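Local coordinates for phenylalanyl-tRNA synthetase beta chain (Bacteroides fragilis, PDB 3IG2), which forms the catalytic-like core domain of the beta subunit of an alpha2-beta2 synthetase that uses ATP to attach phenylalanine to tRNA(Phe), at residues Leu115-Thr120 with Tyr203-Asn208; Asn59-Thr64 with Asn91-Asp96; Gly121-Asn126 with Asp197-Val202; Leu158-Leu163 with Thr170-Asn175; Thr135-Leu140 with Phe185-Lys190. All blocks are in the same frame, centred on the assembly; numbering follows the deposited sequence. Where two conformers were deposited one is given.

Interaction 1: residues Leu115-Thr120 with Tyr203-Asn208; sequences LGLWVT and YYADLN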
# COMPACT_ATOMS: atom_id res chain seq x y z
N LEU B 115 6.73 7.57 -24.37
CA LEU B 115 6.36 7.63 -22.98
C LEU B 115 7.60 8.08 -22.18
O LEU B 115 8.65 7.41 -22.20
CB LEU B 115 5.85 6.26 -22.50
CG LEU B 115 5.64 6.09 -20.99
CD1 LEU B 115 4.58 7.07 -20.40
CD2 LEU B 115 5.28 4.61 -20.62
N GLY B 116 7.50 9.20 -21.48
CA GLY B 116 8.60 9.59 -20.59
C GLY B 116 8.23 9.36 -19.13
O GLY B 116 7.08 9.55 -18.75
N LEU B 117 9.21 8.97 -18.33
CA LEU B 117 9.07 8.88 -16.88
C LEU B 117 10.18 9.67 -16.25
O LEU B 117 11.33 9.58 -16.68
CB LEU B 117 9.30 7.44 -16.38
CG LEU B 117 8.63 6.25 -17.04
CD1 LEU B 117 9.00 4.96 -16.27
CD2 LEU B 117 7.15 6.45 -17.11
N TRP B 118 9.82 10.41 -15.19
CA TRP B 118 10.75 11.17 -14.39
C TRP B 118 10.55 10.84 -12.93
O TRP B 118 9.44 10.93 -12.41
CB TRP B 118 10.51 12.66 -14.54
CG TRP B 118 10.71 13.23 -15.91
CD1 TRP B 118 11.82 13.92 -16.37
CD2 TRP B 118 9.76 13.22 -16.99
NE1 TRP B 118 11.59 14.34 -17.68
CE2 TRP B 118 10.35 13.92 -18.08
CE3 TRP B 118 8.46 12.67 -17.14
CZ2 TRP B 118 9.69 14.08 -19.30
CZ3 TRP B 118 7.79 12.87 -18.35
CH2 TRP B 118 8.41 13.57 -19.41
N VAL B 119 11.63 10.51 -12.25
CA VAL B 119 11.52 10.26 -10.81
C VAL B 119 12.59 11.08 -10.11
O VAL B 119 13.76 10.93 -10.44
CB VAL B 119 11.75 8.77 -10.45
CG1 VAL B 119 11.81 8.59 -8.88
CG2 VAL B 119 10.70 7.86 -11.12
N THR B 120 12.21 11.92 -9.14
CA THR B 120 13.23 12.69 -8.43
C THR B 120 13.81 11.91 -7.27
O THR B 120 13.19 10.96 -6.75
CB THR B 120 12.73 14.10 -7.94
OG1 THR B 120 11.69 13.93 -6.97
CG2 THR B 120 12.20 14.90 -9.09
N TYR B 203 15.84 10.84 -12.35
CA TYR B 203 16.04 9.59 -13.08
C TYR B 203 14.95 9.62 -14.13
O TYR B 203 13.79 9.87 -13.81
CB TYR B 203 15.94 8.38 -12.14
CG TYR B 203 16.67 8.69 -10.87
CD1 TYR B 203 16.02 8.65 -9.64
CD2 TYR B 203 18.00 9.12 -10.90
CE1 TYR B 203 16.69 8.99 -8.47
CE2 TYR B 203 18.67 9.46 -9.75
CZ TYR B 203 18.01 9.39 -8.54
OH TYR B 203 18.69 9.74 -7.42
N TYR B 204 15.36 9.43 -15.38
CA TYR B 204 14.52 9.68 -16.52
C TYR B 204 14.53 8.48 -17.44
O TYR B 204 15.60 7.92 -17.73
CB TYR B 204 15.03 10.93 -17.29
CG TYR B 204 14.41 11.14 -18.64
CD1 TYR B 204 13.06 11.49 -18.76
CD2 TYR B 204 15.16 11.01 -19.80
CE1 TYR B 204 12.49 11.68 -19.98
CE2 TYR B 204 14.60 11.21 -21.05
CZ TYR B 204 13.25 11.53 -21.13
OH TYR B 204 12.68 11.76 -22.37
N ALA B 205 13.35 8.11 -17.93
CA ALA B 205 13.23 7.03 -18.93
C ALA B 205 12.49 7.53 -20.15
O ALA B 205 11.51 8.28 -20.03
CB ALA B 205 12.50 5.78 -18.32
N ASP B 206 12.94 7.12 -21.33
CA ASP B 206 12.24 7.44 -22.57
C ASP B 206 11.96 6.11 -23.24
O ASP B 206 12.87 5.40 -23.65
CB ASP B 206 13.11 8.34 -23.45
CG ASP B 206 12.54 8.59 -24.86
OD1 ASP B 206 11.45 8.13 -25.23
OD2 ASP B 206 13.20 9.29 -25.63
N LEU B 207 10.69 5.74 -23.34
CA LEU B 207 10.33 4.51 -24.04
C LEU B 207 9.73 4.88 -25.38
O LEU B 207 8.82 5.74 -25.45
CB LEU B 207 9.32 3.69 -23.24
CG LEU B 207 9.80 2.91 -22.01
CD1 LEU B 207 10.43 3.82 -20.96
CD2 LEU B 207 8.65 2.09 -21.44
N ASN B 208 10.24 4.25 -26.43
CA ASN B 208 9.76 4.45 -27.79
C ASN B 208 8.53 3.58 -28.01
O ASN B 208 8.60 2.45 -28.50
CB ASN B 208 10.89 4.16 -28.80
CG ASN B 208 12.19 4.90 -28.43
OD1 ASN B 208 12.37 6.09 -28.74
ND2 ASN B 208 13.09 4.20 -27.76

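Interaction 2: residues Asn59-Thr64 with Asn91-Asp96; sequences NCMRQT and NCYHFD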
# COMPACT_ATOMS: atom_id res chain seq x y z
N ASN B 59 10.03 28.23 -30.79
CA ASN B 59 10.46 28.36 -32.16
C ASN B 59 10.63 27.03 -32.86
O ASN B 59 11.08 26.99 -34.00
CB ASN B 59 11.74 29.25 -32.27
CG ASN B 59 12.91 28.76 -31.41
OD1 ASN B 59 14.00 29.35 -31.44
ND2 ASN B 59 12.70 27.70 -30.64
N CYS B 60 10.31 25.93 -32.18
CA CYS B 60 10.49 24.61 -32.75
C CYS B 60 9.60 23.60 -32.06
O CYS B 60 9.14 23.83 -30.94
CB CYS B 60 11.97 24.17 -32.67
SG CYS B 60 12.60 23.81 -31.00
N MSE B 61 9.37 22.46 -32.73
CA MSE B 61 8.65 21.34 -32.15
C MSE B 61 9.63 20.46 -31.42
O MSE B 61 10.73 20.23 -31.91
CB MSE B 61 7.94 20.54 -33.24
CG MSE B 61 6.96 21.40 -34.09
SE MSE B 61 5.67 22.38 -33.00
CE MSE B 61 4.51 20.91 -32.43
N ARG B 62 9.22 19.91 -30.27
CA ARG B 62 10.16 19.16 -29.42
C ARG B 62 10.70 17.91 -30.12
O ARG B 62 9.99 17.21 -30.86
CB ARG B 62 9.51 18.78 -28.09
CG ARG B 62 8.27 17.91 -28.24
CD ARG B 62 7.65 17.55 -26.85
NE ARG B 62 6.43 16.78 -27.05
CZ ARG B 62 5.43 16.67 -26.19
NH1 ARG B 62 5.47 17.31 -25.02
NH2 ARG B 62 4.38 15.93 -26.51
N GLN B 63 11.97 17.63 -29.86
CA GLN B 63 12.62 16.42 -30.34
C GLN B 63 12.61 15.35 -29.26
O GLN B 63 12.69 14.17 -29.56
CB GLN B 63 14.07 16.73 -30.71
CG GLN B 63 14.53 16.03 -31.94
CD GLN B 63 15.98 16.34 -32.32
OE1 GLN B 63 16.46 17.50 -32.25
NE2 GLN B 63 16.68 15.31 -32.75
N THR B 64 12.55 15.79 -28.00
CA THR B 64 12.54 14.88 -26.86
C THR B 64 11.50 15.37 -25.86
O THR B 64 11.27 16.60 -25.74
CB THR B 64 13.95 14.79 -26.16
OG1 THR B 64 13.89 13.93 -25.02
CG2 THR B 64 14.48 16.16 -25.71
N ASN B 91 3.86 13.02 -28.59
CA ASN B 91 4.64 12.98 -29.81
C ASN B 91 5.87 13.86 -29.70
O ASN B 91 5.81 14.92 -29.07
CB ASN B 91 3.81 13.50 -30.99
CG ASN B 91 2.69 12.52 -31.39
OD1 ASN B 91 1.55 12.92 -31.46
ND2 ASN B 91 3.03 11.27 -31.66
N CYS B 92 6.95 13.39 -30.34
CA CYS B 92 8.13 14.19 -30.64
C CYS B 92 8.30 14.23 -32.14
O CYS B 92 7.69 13.46 -32.85
CB CYS B 92 9.38 13.59 -29.99
SG CYS B 92 9.31 13.72 -28.22
N TYR B 93 9.13 15.15 -32.61
CA TYR B 93 9.23 15.49 -34.01
C TYR B 93 10.71 15.58 -34.42
O TYR B 93 11.56 15.99 -33.62
CB TYR B 93 8.51 16.82 -34.27
CG TYR B 93 7.06 16.75 -33.86
CD1 TYR B 93 6.09 16.30 -34.75
CD2 TYR B 93 6.67 17.07 -32.56
CE1 TYR B 93 4.76 16.18 -34.37
CE2 TYR B 93 5.33 16.96 -32.17
CZ TYR B 93 4.37 16.52 -33.09
OH TYR B 93 3.06 16.40 -32.73
N HIS B 94 10.98 15.22 -35.66
CA HIS B 94 12.32 15.04 -36.20
C HIS B 94 12.38 15.56 -37.62
O HIS B 94 11.44 15.39 -38.42
CB HIS B 94 12.69 13.54 -36.13
CG HIS B 94 14.05 13.21 -36.69
ND1 HIS B 94 15.18 13.11 -35.91
CD2 HIS B 94 14.44 12.90 -37.96
CE1 HIS B 94 16.21 12.78 -36.67
NE2 HIS B 94 15.79 12.65 -37.91
N PHE B 95 13.48 16.24 -37.92
CA PHE B 95 13.76 16.70 -39.27
C PHE B 95 14.96 15.91 -39.79
O PHE B 95 16.02 15.90 -39.17
CB PHE B 95 14.07 18.21 -39.28
CG PHE B 95 14.74 18.69 -40.55
CD1 PHE B 95 14.09 18.61 -41.78
CD2 PHE B 95 16.03 19.23 -40.51
CE1 PHE B 95 14.73 19.06 -42.98
CE2 PHE B 95 16.67 19.68 -41.68
CZ PHE B 95 16.02 19.59 -42.92
N ASP B 96 14.76 15.22 -40.91
CA ASP B 96 15.84 14.52 -41.57
C ASP B 96 15.84 14.91 -43.04
O ASP B 96 16.79 15.52 -43.52
CB ASP B 96 15.63 13.02 -41.42
CG ASP B 96 16.59 12.20 -42.27
OD1 ASP B 96 17.57 12.75 -42.83
OD2 ASP B 96 16.36 10.98 -42.36
O HOH W 1 12.21 18.70 -33.47

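Interaction 3: residues Gly121-Asn126 with Asp197-Val202; sequences GKMVSN and DVDNEV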
# COMPACT_ATOMS: atom_id res chain seq x y z
N GLY B 121 15.02 12.27 -6.88
CA GLY B 121 15.70 11.60 -5.79
C GLY B 121 16.20 12.60 -4.78
O GLY B 121 15.52 13.59 -4.49
N LYS B 122 17.39 12.35 -4.27
CA LYS B 122 17.94 13.15 -3.19
C LYS B 122 18.35 14.49 -3.72
O LYS B 122 18.60 14.65 -4.93
CB LYS B 122 19.18 12.48 -2.60
CG LYS B 122 20.34 12.37 -3.59
CD LYS B 122 21.62 11.79 -2.98
CE LYS B 122 21.55 10.29 -2.82
NZ LYS B 122 21.59 9.58 -4.13
N MSE B 123 18.48 15.44 -2.80
CA MSE B 123 19.04 16.73 -3.12
C MSE B 123 20.44 16.54 -3.71
O MSE B 123 21.20 15.71 -3.24
CB MSE B 123 19.08 17.57 -1.86
CG MSE B 123 19.61 18.97 -2.04
SE MSE B 123 19.52 19.90 -0.34
CE MSE B 123 21.21 19.33 0.40
N VAL B 124 20.74 17.27 -4.79
CA VAL B 124 22.08 17.27 -5.35
C VAL B 124 23.09 17.68 -4.26
O VAL B 124 22.89 18.65 -3.55
CB VAL B 124 22.15 18.24 -6.56
CG1 VAL B 124 23.59 18.37 -7.09
CG2 VAL B 124 21.17 17.78 -7.67
N SER B 125 24.15 16.89 -4.11
CA SER B 125 25.18 17.18 -3.11
C SER B 125 26.52 16.59 -3.57
O SER B 125 26.58 15.89 -4.57
CB SER B 125 24.78 16.65 -1.72
OG SER B 125 25.19 15.30 -1.51
N ASN B 126 27.57 16.92 -2.84
CA ASN B 126 28.92 16.43 -3.14
C ASN B 126 29.33 15.37 -2.13
O ASN B 126 30.51 15.14 -1.90
CB ASN B 126 29.92 17.60 -3.12
CG ASN B 126 29.86 18.40 -1.83
OD1 ASN B 126 29.25 17.98 -0.85
ND2 ASN B 126 30.52 19.55 -1.82
N ASP B 197 17.22 24.59 -13.17
CA ASP B 197 16.84 25.00 -11.81
C ASP B 197 16.21 23.84 -11.03
O ASP B 197 15.28 24.05 -10.25
CB ASP B 197 15.82 26.16 -11.83
CG ASP B 197 16.41 27.45 -12.33
OD1 ASP B 197 17.65 27.57 -12.42
OD2 ASP B 197 15.60 28.38 -12.61
N VAL B 198 16.72 22.64 -11.24
CA VAL B 198 16.22 21.47 -10.54
C VAL B 198 17.27 21.12 -9.48
O VAL B 198 18.41 20.87 -9.83
CB VAL B 198 16.00 20.31 -11.54
CG1 VAL B 198 15.56 19.06 -10.80
CG2 VAL B 198 14.96 20.74 -12.60
N ASP B 199 16.86 21.07 -8.21
CA ASP B 199 17.91 20.87 -7.19
C ASP B 199 17.88 19.49 -6.56
O ASP B 199 18.60 19.22 -5.61
CB ASP B 199 17.89 21.99 -6.12
CG ASP B 199 19.30 22.38 -5.62
OD1 ASP B 199 19.88 23.35 -6.16
OD2 ASP B 199 19.82 21.73 -4.68
N ASN B 200 17.14 18.57 -7.18
CA ASN B 200 17.17 17.15 -6.80
C ASN B 200 17.65 16.33 -7.98
O ASN B 200 17.53 16.75 -9.14
CB ASN B 200 15.77 16.66 -6.37
CG ASN B 200 15.33 17.26 -5.03
OD1 ASN B 200 15.42 16.62 -3.97
ND2 ASN B 200 14.84 18.49 -5.08
N GLU B 201 18.20 15.18 -7.71
CA GLU B 201 18.54 14.27 -8.80
C GLU B 201 17.29 13.79 -9.52
O GLU B 201 16.22 13.68 -8.90
CB GLU B 201 19.31 13.07 -8.28
CG GLU B 201 20.63 13.45 -7.63
CD GLU B 201 21.45 12.24 -7.28
OE1 GLU B 201 20.96 11.10 -7.52
OE2 GLU B 201 22.58 12.42 -6.78
N VAL B 202 17.44 13.51 -10.82
CA VAL B 202 16.33 13.10 -11.67
C VAL B 202 16.70 11.84 -12.43
O VAL B 202 17.76 11.76 -13.06
CB VAL B 202 15.92 14.20 -12.70
CG1 VAL B 202 14.71 13.70 -13.62
CG2 VAL B 202 15.50 15.45 -11.97
O HOH W 2 23.83 14.42 -5.94

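Interaction 4: residues Leu158-Leu163 with Thr170-Asn175; sequences LVVGNL and TALTVN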
# COMPACT_ATOMS: atom_id res chain seq x y z
N LEU B 158 15.55 -9.08 -25.21
CA LEU B 158 16.09 -7.70 -25.29
C LEU B 158 17.62 -7.66 -25.08
O LEU B 158 18.18 -8.49 -24.37
CB LEU B 158 15.42 -6.81 -24.23
CG LEU B 158 13.90 -6.78 -24.12
CD1 LEU B 158 13.50 -6.13 -22.79
CD2 LEU B 158 13.22 -6.07 -25.30
N VAL B 159 18.27 -6.68 -25.69
CA VAL B 159 19.71 -6.46 -25.58
C VAL B 159 19.92 -5.11 -24.87
O VAL B 159 19.43 -4.08 -25.33
CB VAL B 159 20.37 -6.35 -26.96
CG1 VAL B 159 21.85 -5.93 -26.83
CG2 VAL B 159 20.20 -7.62 -27.77
N VAL B 160 20.68 -5.11 -23.78
CA VAL B 160 20.83 -3.97 -22.92
C VAL B 160 22.24 -3.43 -23.00
O VAL B 160 23.19 -4.15 -22.77
CB VAL B 160 20.48 -4.32 -21.47
CG1 VAL B 160 20.65 -3.10 -20.55
CG2 VAL B 160 19.06 -4.87 -21.38
N GLY B 161 22.38 -2.16 -23.35
CA GLY B 161 23.69 -1.55 -23.59
C GLY B 161 23.95 -0.48 -22.55
O GLY B 161 23.02 0.01 -21.90
N ASN B 162 25.21 -0.12 -22.37
CA ASN B 162 25.53 0.97 -21.47
C ASN B 162 25.60 2.29 -22.23
O ASN B 162 25.89 2.30 -23.42
CB ASN B 162 26.80 0.66 -20.67
CG ASN B 162 26.57 -0.47 -19.68
OD1 ASN B 162 26.54 -0.25 -18.48
ND2 ASN B 162 26.37 -1.68 -20.19
N LEU B 163 25.31 3.39 -21.55
CA LEU B 163 25.26 4.69 -22.21
C LEU B 163 25.63 5.78 -21.23
O LEU B 163 25.25 5.74 -20.05
CB LEU B 163 23.86 4.95 -22.77
CG LEU B 163 23.53 5.87 -23.96
CD1 LEU B 163 22.20 6.54 -23.69
CD2 LEU B 163 24.57 6.96 -24.31
N THR B 170 24.91 8.30 -16.23
CA THR B 170 24.88 6.83 -16.26
C THR B 170 23.52 6.37 -16.81
O THR B 170 22.47 6.84 -16.34
CB THR B 170 25.09 6.25 -14.85
OG1 THR B 170 26.27 6.82 -14.27
CG2 THR B 170 25.23 4.74 -14.87
N ALA B 171 23.53 5.45 -17.78
CA ALA B 171 22.29 5.04 -18.43
C ALA B 171 22.34 3.65 -19.02
O ALA B 171 23.42 3.15 -19.30
CB ALA B 171 21.91 6.03 -19.51
N LEU B 172 21.17 3.08 -19.25
CA LEU B 172 21.03 1.83 -19.99
C LEU B 172 20.17 2.04 -21.21
O LEU B 172 19.20 2.80 -21.17
CB LEU B 172 20.40 0.74 -19.11
CG LEU B 172 21.24 0.24 -17.94
CD1 LEU B 172 20.47 -0.77 -17.08
CD2 LEU B 172 22.56 -0.37 -18.44
N THR B 173 20.52 1.35 -22.29
CA THR B 173 19.64 1.31 -23.47
C THR B 173 19.04 -0.08 -23.58
O THR B 173 19.69 -1.08 -23.23
CB THR B 173 20.39 1.61 -24.76
OG1 THR B 173 21.44 0.64 -24.94
CG2 THR B 173 21.00 3.00 -24.70
N VAL B 174 17.82 -0.14 -24.09
CA VAL B 174 17.15 -1.40 -24.31
C VAL B 174 16.85 -1.44 -25.78
O VAL B 174 16.28 -0.50 -26.32
CB VAL B 174 15.86 -1.53 -23.49
CG1 VAL B 174 15.19 -2.85 -23.78
CG2 VAL B 174 16.19 -1.41 -21.98
N ASN B 175 17.27 -2.54 -26.43
CA ASN B 175 17.21 -2.66 -27.89
C ASN B 175 16.70 -4.02 -28.32
O ASN B 175 16.80 -4.97 -27.56
CB ASN B 175 18.61 -2.43 -28.47
CG ASN B 175 19.27 -1.17 -27.92
OD1 ASN B 175 19.27 -0.14 -28.57
ND2 ASN B 175 19.83 -1.25 -26.70

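Interaction 5: residues Thr135-Leu140 with Phe185-Lys190; sequences TSVYEL and FGVVTK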
# COMPACT_ATOMS: atom_id res chain seq x y z
N THR B 135 22.57 2.41 -7.83
CA THR B 135 21.32 2.02 -7.17
C THR B 135 20.11 2.82 -7.71
O THR B 135 18.99 2.31 -7.70
CB THR B 135 21.42 2.04 -5.61
OG1 THR B 135 20.13 1.76 -5.05
CG2 THR B 135 21.91 3.37 -5.10
N SER B 136 20.35 4.03 -8.20
CA SER B 136 19.28 4.83 -8.83
C SER B 136 18.78 4.25 -10.17
O SER B 136 17.57 4.24 -10.43
CB SER B 136 19.72 6.28 -9.01
OG SER B 136 20.33 6.79 -7.84
N VAL B 137 19.71 3.78 -11.01
CA VAL B 137 19.35 3.16 -12.31
C VAL B 137 18.54 1.84 -12.07
O VAL B 137 17.64 1.49 -12.86
CB VAL B 137 20.60 2.94 -13.22
CG1 VAL B 137 20.22 2.31 -14.54
CG2 VAL B 137 21.34 4.25 -13.46
N TYR B 138 18.86 1.12 -10.94
CA TYR B 138 18.21 -0.18 -10.51
C TYR B 138 16.75 0.06 -10.05
O TYR B 138 16.04 -0.98 -10.19
CB TYR B 138 19.03 -0.95 -9.43
N GLU B 139 16.44 1.25 -9.35
CA GLU B 139 15.12 1.58 -8.90
C GLU B 139 14.21 1.95 -10.08
O GLU B 139 13.02 1.54 -10.17
CB GLU B 139 15.12 2.80 -7.90
CG GLU B 139 13.80 3.33 -7.49
CD GLU B 139 12.88 2.28 -6.85
OE1 GLU B 139 11.88 1.86 -7.47
OE2 GLU B 139 13.15 1.85 -5.74
N LEU B 140 14.76 2.71 -11.01
CA LEU B 140 14.03 3.13 -12.19
C LEU B 140 13.82 1.94 -13.16
O LEU B 140 12.76 1.78 -13.93
CB LEU B 140 14.74 4.30 -12.93
CG LEU B 140 13.96 4.91 -14.12
CD1 LEU B 140 12.74 5.45 -13.59
CD2 LEU B 140 14.72 6.02 -14.86
N PHE B 185 17.12 4.79 -20.30
CA PHE B 185 16.80 5.30 -18.96
C PHE B 185 18.05 5.39 -18.12
O PHE B 185 18.93 4.56 -18.24
CB PHE B 185 15.74 4.45 -18.24
CG PHE B 185 16.13 3.00 -18.07
CD1 PHE B 185 16.80 2.57 -16.92
CD2 PHE B 185 15.80 2.06 -19.04
CE1 PHE B 185 17.15 1.25 -16.75
CE2 PHE B 185 16.16 0.74 -18.88
CZ PHE B 185 16.83 0.33 -17.74
N GLY B 186 18.10 6.39 -17.25
CA GLY B 186 19.25 6.61 -16.39
C GLY B 186 19.20 7.90 -15.59
O GLY B 186 18.15 8.49 -15.42
N VAL B 187 20.38 8.30 -15.09
CA VAL B 187 20.53 9.44 -14.19
C VAL B 187 20.84 10.64 -15.06
O VAL B 187 21.78 10.59 -15.84
CB VAL B 187 21.72 9.20 -13.22
CG1 VAL B 187 21.99 10.40 -12.34
CG2 VAL B 187 21.47 7.93 -12.37
N VAL B 188 20.06 11.70 -14.91
CA VAL B 188 20.25 12.92 -15.69
C VAL B 188 21.53 13.62 -15.22
O VAL B 188 21.79 13.66 -14.04
CB VAL B 188 19.01 13.88 -15.60
CG1 VAL B 188 19.27 15.25 -16.25
CG2 VAL B 188 17.79 13.23 -16.19
N THR B 189 22.32 14.16 -16.15
CA THR B 189 23.56 14.86 -15.77
C THR B 189 23.29 16.05 -14.82
O THR B 189 22.28 16.73 -14.92
CB THR B 189 24.36 15.39 -16.99
OG1 THR B 189 23.68 16.50 -17.58
CG2 THR B 189 24.58 14.31 -18.04
N LYS B 190 24.21 16.24 -13.87
CA LYS B 190 24.19 17.39 -12.98
C LYS B 190 24.12 18.74 -13.71
O LYS B 190 23.37 19.63 -13.32
CB LYS B 190 25.42 17.34 -12.10
CG LYS B 190 25.12 17.02 -10.65
CD LYS B 190 24.54 15.63 -10.43
CE LYS B 190 24.67 15.23 -8.96
NZ LYS B 190 26.07 15.37 -8.42

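Interaction 1: residues Leu115-Thr120 with Tyr203-Asn208
CD1 of Y204 lies over one face of the W118 indole, toward its rim, 3.4 Å from W118 NE1. The two rings stand side by side on antiparallel neighbours at the middle of the large sheet of this class II synthetase-like domain, and their planes meet at 42°, an oblique pairing. W118 and Y204 form a non-hydrogen-bonded pair, so their side chains leave the same face of the sheet. CG of Y204 sits anti to its own N (chi1 169°) and that of W118 beside its N (chi1 -63°), which brings the rings together. CA of G116 comes near Y204 CE1.

Alternating with the non-hydrogen-bonded pairs, the backbone is bonded in both directions at L115 with L207, L117 with A205 and V119 with Y203. The bond from V119 N to Y203 O measures 2.7 Å. The opposite face is largely apolar: L117 CB meets A205 CB at 4.1 Å, and helix 134-150 covers this layer through I147 and V144. Y203 turns its hydroxyl to E201, while D206 OD1 bonds H114. At the far end of the ladder, the CD2 methyls of L115 and L207 approach to 4.3 Å.

Interaction 2: residues Asn59-Thr64 with Asn91-Asp96
R62 reaches the backbone of N91 side-on, with two nitrogens converging on one carbonyl oxygen: NE lies 2.8 Å and NH2 3.1 Å from N91 O. That oxygen sits at the guanidinium edge, in its plane, so the pair of bonds fixes the rotation of the group. The chain runs extended from CG to NE after leaving CA between N and the carbonyl carbon (chi1 60°), which carries the head along to N91. NH1 is left to form a salt bridge with E88. The backbone of R62 is tied as well, since Y93 N donates to R62 O at 2.8 Å, and a water bridges M61 O to Y93 O by donating to both.

Around these bonds comes the packing. CB of M61, a selenomethionine, lies 3.8 Å from Y93 CD2, and its CE reaches the same ring near CE2, the two side chains crossing at a slant. C92 points its CB at Q63 O, with SG 3.6 Å from T64 C. T64 itself turns away and caps L66 N at the start of helix 66-75. Past strand 60-61 of the small sheet, the run 61-64 lies at about 101° to 91-94 of the large sheet, measured end to end. E88 probably balances the arginine's charge, while the N91 carbonyl takes up two of its N-H groups, and main-chain oxygens supply most of the acceptors at this join.

Interaction 3: residues Gly121-Asn126 with Asp197-Val202
K122 CG stands between its backbone N and carbonyl carbon (chi1 64°), and the chain then bends at chi3 and chi4 (78° and 70°), curling back alongside E201. The glutamate comes to meet it with CG beside its own N and an extended chain, so the two side chains run side by side in the same direction. Their charges make a long salt bridge, K122 NZ to E201 OE1 at 3.8 Å, while K122 CG packs on the carboxylate carbon. OE1 has a stronger partner in the hydroxyl of Y203, and OE2 accepts a 2.5 Å bond from a water that in turn accepts from S125 N. The carboxylate is therefore shared among three kinds of partner, consistent with a charged group near the surface.

In the backbone, three bonds hold the chains: G121 N to E201 O at 2.7 Å, E201 N to K122 O at 2.9 Å, and V124 N to D199 O at 3.0 Å. V124 CG2 lies 3.6 Å from D199 O, and V124 also packs on K190 and L193 of helix 190-195, with CG1 toward K190. In the second subunit, another copy of this protein, H156 packs on K122 and K177 on M123. M123 with N200 forms an antiparallel non-hydrogen-bonded pair. This is the end of an antiparallel ladder, continued past the corner at K122 into the loops that follow strand 109-121 and precede strand 200-207.

Interaction 4: residues Leu158-Leu163 with Thr170-Asn175
A beta hairpin at the edge of the large sheet brings strand 159-163, outermost within this chain, against strand 171-175, the two running antiparallel with axes at 147°. N175 contributes its side chain to the ladder: V159 O takes two donors, the backbone N of N175 at 2.9 Å and its ND2 at 3.2 Å. The same ND2 gives its other bond to T173 OG1 at 3.0 Å, and both acceptors lie in the amide plane, so the group is held flat. R181 secures the remaining end by donating to N175 OD1. T173 OG1, placed between its own N and carbonyl carbon (chi1 60°), also lies over G161, where G161 N makes a weak bond to it beside the stronger bond to T173 O.

Toward the turn the ladder loses regularity. L163 N approaches A171 O at 2.9 Å from well above the carbonyl plane, and the return bond, A171 N to L163 O, is weak. L163 here lays its CD1 3.9 Å from T173 CG2, their side chains crossing near a right angle.

On the face of V160, L172 and V174, V160 CG1 meets L172 CD2 at 3.9 Å, and L158 CD1 slants across V174 CG1 at 3.8 Å. Helix 134-150 packs on this face, V137 touching L172 and F148 meeting L158 and V174, while strand 181-188 bonds to strand 171-175 on its other edge, F185 to L172 and both L182 and A183 to V174.

Interaction 5: residues Thr135-Leu140 with Phe185-Lys190
V137 uses both methyls on the strand: CG1 comes 3.9 Å from F185 CE1 and CG2 lies 3.8 Å from V187 CG2, the side chains crossing close to a right angle in each pair. CG1 approaches the ring obliquely. One helical turn on, L140 CD2 rests 3.9 Å from F185 CB and 4.2 Å from G186 N, with the leucine and the phenylalanine sliding past each other in opposite directions. S136 adds CB against V187 CG2 at 4.1 Å. No hydrogen bond crosses between the segments, and the side-chain contacts are almost all between carbons.

F185 takes the position with CG between its backbone N and carbonyl carbon (chi1 58°), which sets the ring where CE1 meets V137 CG1. G186 has no side chain, and its CA and that of V137 are the nearest across the contact, 5.3 Å apart. This is a helix laid across one face of a beta sheet, the layered alpha/beta arrangement of class II synthetase-like domains, with the axes of 135-140 and 185-188 at 136°.

In the next shell, F185 also packs on K141 and V144 of the same helix, and on L172 and V174 of the neighbouring strand. Of strand 200-207, Y203 touches L140 and V187, and A205 touches F185. The hydroxyl of S136 makes a weak bond to Y203 OH. Past the strand end, T189 is the N-cap of helix 190-195, its OG1 accepting from M192 N.

In the fold
Interactions 1 and 5 are buried. Interaction 1 is a backbone ladder at the centre of the large sheet, while interaction 5 is the apolar seat of helix 134-150 on it. They touch through A205 and F185, and G186 bonds Y204. Interaction 4 carries the same sheet to its edge, where an asparagine amide and, weakly, a threonine hydroxyl join the ladder, and L172 bonds F185 of interaction 5. Interaction 3 extends the strand pair of interaction 1 to the surface, trading aromatic overlap for a long salt bridge and water. Interaction 2, about 17 Å from interaction 1 between centres, instead ties the small sheet to the large one through arginine and main-chain oxygen.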